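Local coordinates for protein catalase (Bacillus pumilus, PDB 4QOL) that breaks down hydrogen peroxide to water and dioxygen at a heme iron and also shows peroxidase-like reactivity toward phenolic substrates, at residues R336-S339 against Y340-Q344; I51-V55 against V56-G60. All blocks are in the same frame, centred on the assembly; numbering follows the deposited sequence.

Contact 1 (R336-S339 against Y340-Q344); sequences RLFS and YPDTQ. With HEM (protoporphyrin IX containing Fe), chain E.
The proximal heme-ligand site lies on helix 331-348, where R336 and Y340, one turn apart, point the same way on the porphyrin's proximal face. Y340 OH is bound to the iron at 2.0 Å. R336 grips Y340 OH side-on, NE at 2.9 Å and NH2 at 2.8 Å, with N-H...O angles of 139° and 142°; both bonds run close to the guanidinium plane. A bend in the arginine chain (chi3 72°) brings this about, and it lays one guanidinium face against the heme, whose C2C stands 3.5 Å above its centre. NH1 and NH2 have further acceptors in H200 and V128 O, which helps fix the rotation of the group. On another flank of the helix, D342 CB sits over the F338 ring face, 3.9 Å from its centroid, a CH-pi contact; the D342 carboxylate turns to R48 of the second subunit in a salt bridge. P341 has no N-H to give L337 O, and the helix kinks there; bonding resumes with D342 N to F338 O at 3.2 Å. Q344 NE2 reaches heme propionate O1A at 3.1 Å. A tyrosine axial ligand backed by an arginine, within the sequence RLFSYPDTQ, is the heme-ligand signature of catalases.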
ATOM      1  N   ARG A 336      18.243  -6.506  14.331  1.00 12.73           N
ATOM      2  CA  ARG A 336      16.858  -6.305  14.852  1.00 12.47           C
ATOM      3  C   ARG A 336      16.549  -4.878  14.994  1.00 12.82           C
ATOM      4  O   ARG A 336      15.435  -4.427  14.799  1.00 13.73           O
ATOM      5  CB  ARG A 336      16.681  -7.038  16.198  1.00 12.36           C
ATOM      6  CG  ARG A 336      16.805  -8.561  16.133  1.00 13.06           C
ATOM      7  CD  ARG A 336      16.662  -9.201  17.522  1.00 12.81           C
ATOM      8  NE  ARG A 336      15.251  -9.123  17.976  1.00 12.69           N
ATOM      9  CZ  ARG A 336      14.848  -9.185  19.228  1.00 12.45           C
ATOM     10  NH1 ARG A 336      15.723  -9.287  20.167  1.00 15.37           N
ATOM     11  NH2 ARG A 336      13.563  -9.139  19.538  1.00 11.94           N
ATOM     12  N   LEU A 337      17.569  -4.091  15.386  1.00 12.53           N
ATOM     13  CA  LEU A 337      17.357  -2.676  15.575  1.00 14.13           C
ATOM     14  C   LEU A 337      16.745  -2.035  14.306  1.00 13.85           C
ATOM     15  O   LEU A 337      15.953  -1.107  14.413  1.00 15.37           O
ATOM     16  CB  LEU A 337      18.706  -1.967  15.847  1.00 14.13           C
ATOM     17  CG  LEU A 337      19.502  -2.458  17.064  1.00 14.25           C
ATOM     18  CD1 LEU A 337      20.884  -1.770  17.170  1.00 14.68           C
ATOM     19  CD2 LEU A 337      18.694  -2.230  18.338  1.00 14.10           C
ATOM     20  N   PHE A 338      17.180  -2.500  13.163  1.00 14.38           N
ATOM     21  CA  PHE A 338      16.653  -2.077  11.835  1.00 15.13           C
ATOM     22  C   PHE A 338      15.313  -2.772  11.459  1.00 13.50           C
ATOM     23  O   PHE A 338      14.385  -2.105  11.026  1.00 14.01           O
ATOM     24  CB  PHE A 338      17.690  -2.310  10.733  1.00 15.43           C
ATOM     25  CG  PHE A 338      17.107  -2.188   9.351  1.00 16.55           C
ATOM     26  CD1 PHE A 338      16.712  -0.939   8.907  1.00 19.53           C
ATOM     27  CD2 PHE A 338      16.827  -3.289   8.581  1.00 16.86           C
ATOM     28  CE1 PHE A 338      16.074  -0.808   7.696  1.00 19.86           C
ATOM     29  CE2 PHE A 338      16.252  -3.146   7.313  1.00 17.56           C
ATOM     30  CZ  PHE A 338      15.899  -1.902   6.882  1.00 18.84           C
ATOM     31  N   SER A 339      15.267  -4.124  11.554  1.00 13.01           N
ATOM     32  CA  SER A 339      14.234  -4.921  10.928  1.00 13.22           C
ATOM     33  C   SER A 339      12.858  -4.635  11.505  1.00 11.95           C
ATOM     34  O   SER A 339      11.879  -4.623  10.749  1.00 11.26           O
ATOM     35  CB  SER A 339      14.616  -6.418  11.011  1.00 15.21           C
ATOM     36  OG  SER A 339      13.491  -7.256  10.724  1.00 17.73           O
ATOM     37  N   TYR A 340      12.722  -4.327  12.797  1.00 12.50           N
ATOM     38  CA  TYR A 340      11.379  -4.176  13.333  1.00 12.22           C
ATOM     39  C   TYR A 340      10.660  -2.941  12.835  1.00 11.60           C
ATOM     40  O   TYR A 340       9.564  -3.038  12.297  1.00 10.84           O
ATOM     41  CB  TYR A 340      11.358  -4.323  14.863  1.00 12.11           C
ATOM     42  CG  TYR A 340      11.660  -5.643  15.419  1.00 11.81           C
ATOM     43  CD1 TYR A 340      12.886  -6.274  15.213  1.00 12.46           C
ATOM     44  CD2 TYR A 340      10.681  -6.386  16.065  1.00 13.04           C
ATOM     45  CE1 TYR A 340      13.166  -7.532  15.671  1.00 12.04           C
ATOM     46  CE2 TYR A 340      10.994  -7.646  16.628  1.00 12.44           C
ATOM     47  CZ  TYR A 340      12.252  -8.182  16.451  1.00 12.24           C
ATOM     48  OH  TYR A 340      12.563  -9.445  16.973  1.00 12.70           O
ATOM     49  N   PRO A 341      11.264  -1.727  12.950  1.00 11.60           N
ATOM     50  CA  PRO A 341      10.566  -0.533  12.445  1.00 11.54           C
ATOM     51  C   PRO A 341      10.449  -0.567  10.937  1.00 11.94           C
ATOM     52  O   PRO A 341       9.390  -0.176  10.413  1.00 11.18           O
ATOM     53  CB  PRO A 341      11.451   0.671  12.931  1.00 11.55           C
ATOM     54  CG  PRO A 341      12.252   0.086  14.051  1.00 12.29           C
ATOM     55  CD  PRO A 341      12.497  -1.352  13.687  1.00 11.95           C
ATOM     56  N   ASP A 342      11.398  -1.196  10.262  1.00 12.32           N
ATOM     57  CA  ASP A 342      11.278  -1.479   8.821  1.00 13.29           C
ATOM     58  C   ASP A 342      10.043  -2.241   8.448  1.00 12.90           C
ATOM     59  O   ASP A 342       9.257  -1.830   7.617  1.00 12.60           O
ATOM     60  CB  ASP A 342      12.548  -2.158   8.308  1.00 12.63           C
ATOM     61  CG  ASP A 342      12.527  -2.288   6.849  1.00 12.52           C
ATOM     62  OD1 ASP A 342      12.396  -1.229   6.131  1.00 13.72           O
ATOM     63  OD2 ASP A 342      12.576  -3.436   6.286  1.00 13.68           O
ATOM     64  N   THR A 343       9.847  -3.404   9.081  1.00 12.21           N
ATOM     65  CA  THR A 343       8.712  -4.252   8.720  1.00 11.99           C
ATOM     66  C   THR A 343       7.408  -3.527   9.126  1.00 12.22           C
ATOM     67  O   THR A 343       6.382  -3.685   8.460  1.00 11.58           O
ATOM     68  CB  THR A 343       8.863  -5.668   9.347  1.00 11.75           C
ATOM     69  OG1 THR A 343       7.966  -6.563   8.675  1.00 10.85           O
ATOM     70  CG2 THR A 343       8.450  -5.721  10.800  1.00 11.08           C
ATOM     71  N   GLN A 344       7.455  -2.806  10.246  1.00 13.88           N
ATOM     72  CA  GLN A 344       6.278  -2.123  10.768  1.00 14.74           C
ATOM     73  C   GLN A 344       5.764  -0.974   9.885  1.00 14.00           C
ATOM     74  O   GLN A 344       4.551  -0.831   9.669  1.00 12.56           O
ATOM     75  CB  GLN A 344       6.506  -1.633  12.188  1.00 12.65           C
ATOM     76  CG  GLN A 344       6.529  -2.832  13.161  1.00 13.69           C
ATOM     77  CD  GLN A 344       7.413  -2.684  14.340  1.00 14.10           C
ATOM     78  OE1 GLN A 344       7.905  -1.554  14.647  1.00 15.05           O
ATOM     79  NE2 GLN A 344       7.602  -3.760  15.056  1.00 13.64           N
TER
HETATM   80  CHA HEM E 501       8.614 -10.275  15.705  0.50 11.44           C
HETATM   81  CHB HEM E 501      12.626  -9.883  13.007  0.50 11.38           C
HETATM   82  CHC HEM E 501      15.151 -12.288  16.563  0.50 11.70           C
HETATM   83  CHD HEM E 501      11.239 -11.945  19.402  0.50 11.68           C
HETATM   84  C1A HEM E 501       9.481 -10.000  14.659  0.50 11.90           C
HETATM   85  C2A HEM E 501       9.118  -9.391  13.415  0.50 12.00           C
HETATM   86  C3A HEM E 501      10.246  -9.280  12.663  0.50 11.81           C
HETATM   87  C4A HEM E 501      11.300  -9.809  13.432  0.50 11.64           C
HETATM   88  CMA HEM E 501      10.499  -8.656  11.321  0.50 11.00           C
HETATM   89  CAA HEM E 501       7.738  -8.929  13.073  0.50 11.68           C
HETATM   90  CBA HEM E 501       7.482  -7.685  13.950  0.50 12.41           C
HETATM   91  CGA HEM E 501       6.218  -6.999  13.591  0.50 12.77           C
HETATM   92  O1A HEM E 501       5.774  -6.141  14.381  0.50 14.19           O
HETATM   93  O2A HEM E 501       5.664  -7.187  12.484  0.50 12.33           O
HETATM   94  C1B HEM E 501      13.626 -10.539  13.779  0.50 11.68           C
HETATM   95  C2B HEM E 501      14.973 -10.672  13.316  0.50 11.46           C
HETATM   96  C3B HEM E 501      15.683 -11.349  14.272  0.50 11.30           C
HETATM   97  C4B HEM E 501      14.765 -11.599  15.394  0.50 11.40           C
HETATM   98  CMB HEM E 501      15.480 -10.139  12.000  0.50 11.98           C
HETATM   99  CAB HEM E 501      17.101 -11.710  14.301  0.50 11.38           C
HETATM  100  CBB HEM E 501      17.939 -11.125  13.441  0.50 12.26           C
HETATM  101  C1C HEM E 501      14.291 -12.395  17.656  0.50 11.92           C
HETATM  102  C2C HEM E 501      14.715 -12.682  18.933  0.50 12.05           C
HETATM  103  C3C HEM E 501      13.610 -12.611  19.724  0.50 11.67           C
HETATM  104  C4C HEM E 501      12.505 -12.196  18.946  0.50 12.01           C
HETATM  105  CMC HEM E 501      16.125 -13.100  19.292  0.50 11.80           C
HETATM  106  CAC HEM E 501      13.597 -12.729  21.143  0.50 12.51           C
HETATM  107  CBC HEM E 501      14.709 -12.422  21.790  0.50 12.74           C
HETATM  108  C1D HEM E 501      10.224 -11.454  18.567  0.50 11.43           C
HETATM  109  C2D HEM E 501       8.857 -11.277  19.058  0.50 11.05           C
HETATM  110  C3D HEM E 501       8.101 -10.844  18.044  0.50 10.61           C
HETATM  111  C4D HEM E 501       9.027 -10.740  16.922  0.50 11.46           C
HETATM  112  CMD HEM E 501       8.452 -11.584  20.470  0.50 10.93           C
HETATM  113  CAD HEM E 501       6.633 -10.500  18.058  0.50 10.40           C
HETATM  114  CBD HEM E 501       6.530  -9.073  18.643  0.50 10.48           C
HETATM  115  CGD HEM E 501       5.056  -8.792  18.670  0.50 10.87           C
HETATM  116  O1D HEM E 501       4.424  -9.231  19.624  0.50 10.55           O
HETATM  117  O2D HEM E 501       4.488  -8.135  17.758  0.50 10.68           O
HETATM  118  NA  HEM E 501      10.859 -10.233  14.679  0.50 12.83           N
HETATM  119  NB  HEM E 501      13.580 -11.102  15.001  0.50 11.60           N
HETATM  120  NC  HEM E 501      12.964 -12.026  17.675  0.50 12.34           N
HETATM  121  ND  HEM E 501      10.298 -11.121  17.283  0.50 11.80           N
HETATM  122 FE   HEM E 501      11.876 -11.116  16.191  0.50 14.59          FE

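Contact 2 (I51-V55 against V56-G60); sequences IPERV and VHARG. With HEM (protoporphyrin IX containing Fe), chain E.
The imidazole of H57 lies with one face over the heme, C2D standing 3.4 Å above the ring centre, while V56 CG2 comes to its edge in plane; R54, whose CD touches H57 O at 3.3 Å, turns the edge of its guanidinium to water 1 and propionate oxygen O2D. This is the distal wall of the catalase heme pocket, built by the loop between helix 37-46 and strand 60-69, and H57 occupies the place of the family's distal histidine. The imidazole is held in its rotation by ND1, which is hydrogen-bonded to S96 OG. With an alanine here, S96 would probably be left without this mate and a gap would open over pyrrole ring D of the heme.

V55 and V56 add apolar cover over pyrrole ring A and its methyl: V55 CG1 rests 3.4 Å from methyl CMA, and V56 CG2 lies against C1A. R54 runs extended from CG to NE (chi2 163°, chi3 171°), which carries its charged end to the propionate; NE donates to O2D at 2.6 Å with an N-H...O angle of 152°. Farther from the heme, the E53 carboxylate carbon CD packs against A58 CB at 3.5 Å, and OE1 takes a hydrogen bond from K102 N. Three bonds fix the water that spans the turn: it accepts from R54 N and from R54 NH1, each at 3.1 Å, and donates to A58 O at 2.9 Å.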
ATOM      1  N   ILE A  51      -4.825  -6.660   6.967  1.00 12.67           N
ATOM      2  CA  ILE A  51      -3.495  -6.154   6.695  1.00 13.67           C
ATOM      3  C   ILE A  51      -2.494  -7.333   6.801  1.00 14.28           C
ATOM      4  O   ILE A  51      -2.863  -8.398   7.332  1.00 13.47           O
ATOM      5  CB  ILE A  51      -3.129  -5.042   7.732  1.00 13.09           C
ATOM      6  CG1 ILE A  51      -3.054  -5.581   9.183  1.00 13.69           C
ATOM      7  CG2 ILE A  51      -4.112  -3.888   7.589  1.00 14.17           C
ATOM      8  CD1 ILE A  51      -2.474  -4.559  10.187  1.00 12.56           C
ATOM      9  N   PRO A  52      -1.270  -7.132   6.351  1.00 13.49           N
ATOM     10  CA  PRO A  52      -0.348  -8.309   6.403  1.00 13.69           C
ATOM     11  C   PRO A  52      -0.127  -8.749   7.826  1.00 13.35           C
ATOM     12  O   PRO A  52      -0.067  -7.926   8.701  1.00 13.36           O
ATOM     13  CB  PRO A  52       0.952  -7.817   5.753  1.00 13.97           C
ATOM     14  CG  PRO A  52       0.536  -6.586   4.961  1.00 13.52           C
ATOM     15  CD  PRO A  52      -0.636  -5.983   5.721  1.00 14.18           C
ATOM     16  N   GLU A  53      -0.062 -10.045   8.040  1.00 12.82           N
ATOM     17  CA  GLU A  53       0.347 -10.551   9.342  1.00 12.97           C
ATOM     18  C   GLU A  53       1.835 -10.306   9.544  1.00 12.32           C
ATOM     19  O   GLU A  53       2.596 -10.099   8.588  1.00 11.57           O
ATOM     20  CB  GLU A  53      -0.009 -12.055   9.531  1.00 13.05           C
ATOM     21  CG  GLU A  53       0.911 -13.004   8.834  1.00 14.36           C
ATOM     22  CD  GLU A  53       0.510 -14.461   8.978  1.00 15.30           C
ATOM     23  OE1 GLU A  53      -0.708 -14.805   9.281  1.00 15.41           O
ATOM     24  OE2 GLU A  53       1.392 -15.355   8.648  1.00 17.39           O
ATOM     25  N   ARG A  54       2.254 -10.410  10.806  1.00 12.84           N
ATOM     26  CA  ARG A  54       3.685 -10.338  11.089  1.00 12.13           C
ATOM     27  C   ARG A  54       4.478 -11.424  10.374  1.00 12.55           C
ATOM     28  O   ARG A  54       4.033 -12.527  10.287  1.00 13.08           O
ATOM     29  CB  ARG A  54       3.953 -10.527  12.601  1.00 12.10           C
ATOM     30  CG  ARG A  54       3.354  -9.411  13.466  1.00 11.40           C
ATOM     31  CD  ARG A  54       3.288  -9.879  14.925  1.00 11.35           C
ATOM     32  NE  ARG A  54       2.916  -8.751  15.777  1.00 11.06           N
ATOM     33  CZ  ARG A  54       1.679  -8.234  15.881  1.00 11.53           C
ATOM     34  NH1 ARG A  54       0.693  -8.696  15.163  1.00 10.97           N
ATOM     35  NH2 ARG A  54       1.445  -7.150  16.718  1.00 11.61           N
ATOM     36  N   VAL A  55       5.648 -11.057   9.865  1.00 12.81           N
ATOM     37  CA  VAL A  55       6.431 -12.001   9.109  1.00 14.01           C
ATOM     38  C   VAL A  55       6.812 -13.252   9.954  1.00 13.18           C
ATOM     39  O   VAL A  55       6.994 -14.369   9.394  1.00 12.78           O
ATOM     40  CB  VAL A  55       7.645 -11.329   8.455  1.00 12.64           C
ATOM     41  CG1 VAL A  55       8.689 -10.847   9.429  1.00 13.07           C
ATOM     42  CG2 VAL A  55       8.278 -12.225   7.372  1.00 12.85           C
ATOM     43  N   VAL A  56       7.069 -13.019  11.235  1.00 11.41           N
ATOM     44  CA  VAL A  56       7.173 -14.143  12.224  1.00 12.61           C
ATOM     45  C   VAL A  56       6.401 -13.718  13.440  1.00 11.77           C
ATOM     46  O   VAL A  56       6.078 -12.510  13.570  1.00 12.77           O
ATOM     47  CB  VAL A  56       8.646 -14.492  12.605  1.00 12.10           C
ATOM     48  CG1 VAL A  56       9.350 -15.214  11.469  1.00 13.16           C
ATOM     49  CG2 VAL A  56       9.407 -13.249  13.011  1.00 13.04           C
ATOM     50  N   HIS A  57       6.087 -14.642  14.319  1.00 12.53           N
ATOM     51  CA  HIS A  57       5.239 -14.400  15.530  1.00 12.35           C
ATOM     52  C   HIS A  57       3.836 -13.905  15.189  1.00 13.47           C
ATOM     53  O   HIS A  57       3.232 -13.071  15.870  1.00 12.64           O
ATOM     54  CB  HIS A  57       5.891 -13.459  16.482  1.00 12.70           C
ATOM     55  CG  HIS A  57       7.209 -13.958  17.047  1.00 12.10           C
ATOM     56  ND1 HIS A  57       7.331 -14.348  18.348  1.00 12.12           N
ATOM     57  CD2 HIS A  57       8.443 -14.010  16.515  1.00 11.60           C
ATOM     58  CE1 HIS A  57       8.601 -14.667  18.606  1.00 12.62           C
ATOM     59  NE2 HIS A  57       9.304 -14.461  17.513  1.00 13.24           N
ATOM     60  N   ALA A  58       3.343 -14.413  14.073  1.00 11.43           N
ATOM     61  CA  ALA A  58       2.013 -13.966  13.567  1.00 11.83           C
ATOM     62  C   ALA A  58       0.851 -14.308  14.497  1.00 13.32           C
ATOM     63  O   ALA A  58      -0.098 -13.551  14.618  1.00 12.88           O
ATOM     64  CB  ALA A  58       1.763 -14.570  12.195  1.00 12.58           C
ATOM     65  N   ARG A  59       0.909 -15.470  15.128  1.00 14.27           N
ATOM     66  CA  ARG A  59      -0.064 -15.892  16.127  1.00 14.29           C
ATOM     67  C   ARG A  59       0.309 -15.422  17.494  1.00 14.33           C
ATOM     68  O   ARG A  59       1.396 -15.736  17.960  1.00 14.04           O
ATOM     69  CB  ARG A  59      -0.132 -17.459  16.187  1.00 15.61           C
ATOM     70  CG  ARG A  59      -0.833 -18.030  17.433  1.00 15.60           C
ATOM     71  CD  ARG A  59      -2.294 -17.679  17.627  1.00 16.34           C
ATOM     72  NE  ARG A  59      -3.141 -18.662  17.003  1.00 16.50           N
ATOM     73  CZ  ARG A  59      -4.455 -18.610  17.002  1.00 17.99           C
ATOM     74  NH1 ARG A  59      -5.093 -17.581  17.548  1.00 15.66           N
ATOM     75  NH2 ARG A  59      -5.146 -19.567  16.379  1.00 16.90           N
ATOM     76  N   GLY A  60      -0.582 -14.641  18.143  1.00 14.02           N
ATOM     77  CA  GLY A  60      -0.325 -14.158  19.503  1.00 15.51           C
ATOM     78  C   GLY A  60      -1.513 -13.510  20.166  1.00 14.67           C
ATOM     79  O   GLY A  60      -2.582 -13.404  19.590  1.00 15.75           O
TER
HETATM   80  CHA HEM E 501       8.614 -10.275  15.705  0.50 11.44           C
HETATM   81  CHB HEM E 501      12.626  -9.883  13.007  0.50 11.38           C
HETATM   82  CHC HEM E 501      15.151 -12.288  16.563  0.50 11.70           C
HETATM   83  CHD HEM E 501      11.239 -11.945  19.402  0.50 11.68           C
HETATM   84  C1A HEM E 501       9.481 -10.000  14.659  0.50 11.90           C
HETATM   85  C2A HEM E 501       9.118  -9.391  13.415  0.50 12.00           C
HETATM   86  C3A HEM E 501      10.246  -9.280  12.663  0.50 11.81           C
HETATM   87  C4A HEM E 501      11.300  -9.809  13.432  0.50 11.64           C
HETATM   88  CMA HEM E 501      10.499  -8.656  11.321  0.50 11.00           C
HETATM   89  CAA HEM E 501       7.738  -8.929  13.073  0.50 11.68           C
HETATM   90  CBA HEM E 501       7.482  -7.685  13.950  0.50 12.41           C
HETATM   91  CGA HEM E 501       6.218  -6.999  13.591  0.50 12.77           C
HETATM   92  O1A HEM E 501       5.774  -6.141  14.381  0.50 14.19           O
HETATM   93  O2A HEM E 501       5.664  -7.187  12.484  0.50 12.33           O
HETATM   94  C1B HEM E 501      13.626 -10.539  13.779  0.50 11.68           C
HETATM   95  C2B HEM E 501      14.973 -10.672  13.316  0.50 11.46           C
HETATM   96  C3B HEM E 501      15.683 -11.349  14.272  0.50 11.30           C
HETATM   97  C4B HEM E 501      14.765 -11.599  15.394  0.50 11.40           C
HETATM   98  CMB HEM E 501      15.480 -10.139  12.000  0.50 11.98           C
HETATM   99  CAB HEM E 501      17.101 -11.710  14.301  0.50 11.38           C
HETATM  100  CBB HEM E 501      17.939 -11.125  13.441  0.50 12.26           C
HETATM  101  C1C HEM E 501      14.291 -12.395  17.656  0.50 11.92           C
HETATM  102  C2C HEM E 501      14.715 -12.682  18.933  0.50 12.05           C
HETATM  103  C3C HEM E 501      13.610 -12.611  19.724  0.50 11.67           C
HETATM  104  C4C HEM E 501      12.505 -12.196  18.946  0.50 12.01           C
HETATM  105  CMC HEM E 501      16.125 -13.100  19.292  0.50 11.80           C
HETATM  106  CAC HEM E 501      13.597 -12.729  21.143  0.50 12.51           C
HETATM  107  CBC HEM E 501      14.709 -12.422  21.790  0.50 12.74           C
HETATM  108  C1D HEM E 501      10.224 -11.454  18.567  0.50 11.43           C
HETATM  109  C2D HEM E 501       8.857 -11.277  19.058  0.50 11.05           C
HETATM  110  C3D HEM E 501       8.101 -10.844  18.044  0.50 10.61           C
HETATM  111  C4D HEM E 501       9.027 -10.740  16.922  0.50 11.46           C
HETATM  112  CMD HEM E 501       8.452 -11.584  20.470  0.50 10.93           C
HETATM  113  CAD HEM E 501       6.633 -10.500  18.058  0.50 10.40           C
HETATM  114  CBD HEM E 501       6.530  -9.073  18.643  0.50 10.48           C
HETATM  115  CGD HEM E 501       5.056  -8.792  18.670  0.50 10.87           C
HETATM  116  O1D HEM E 501       4.424  -9.231  19.624  0.50 10.55           O
HETATM  117  O2D HEM E 501       4.488  -8.135  17.758  0.50 10.68           O
HETATM  118  NA  HEM E 501      10.859 -10.233  14.679  0.50 12.83           N
HETATM  119  NB  HEM E 501      13.580 -11.102  15.001  0.50 11.60           N
HETATM  120  NC  HEM E 501      12.964 -12.026  17.675  0.50 12.34           N
HETATM  121  ND  HEM E 501      10.298 -11.121  17.283  0.50 11.80           N
HETATM  122 FE   HEM E 501      11.876 -11.116  16.191  0.50 14.59          FE
HETATM  123  O   HOH W   1       0.271 -11.025  13.155  1.00 12.16           O

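How the contacts relate
Contacts 1 and 2 enclose one heme from its two faces, with centres 14 Å apart and nearest atoms about 4 Å apart, so they meet through the cofactor and not directly. Contact 1 supplies the proximal ligand and contact 2 the distal imidazole: H57 NE2 is 4.4 Å from the iron FE and 6.0 Å from Y340 OH across the porphyrin plane. The two propionates are shared out, Q344 of contact 1 taking one and R54 of contact 2 the other, with R94 and R347 also hydrogen-bonded to the heme. Side chains of 51-55 touch helix 331-348 beyond contact 1, at H346, R347 and L348, and both contacts reach the second subunit.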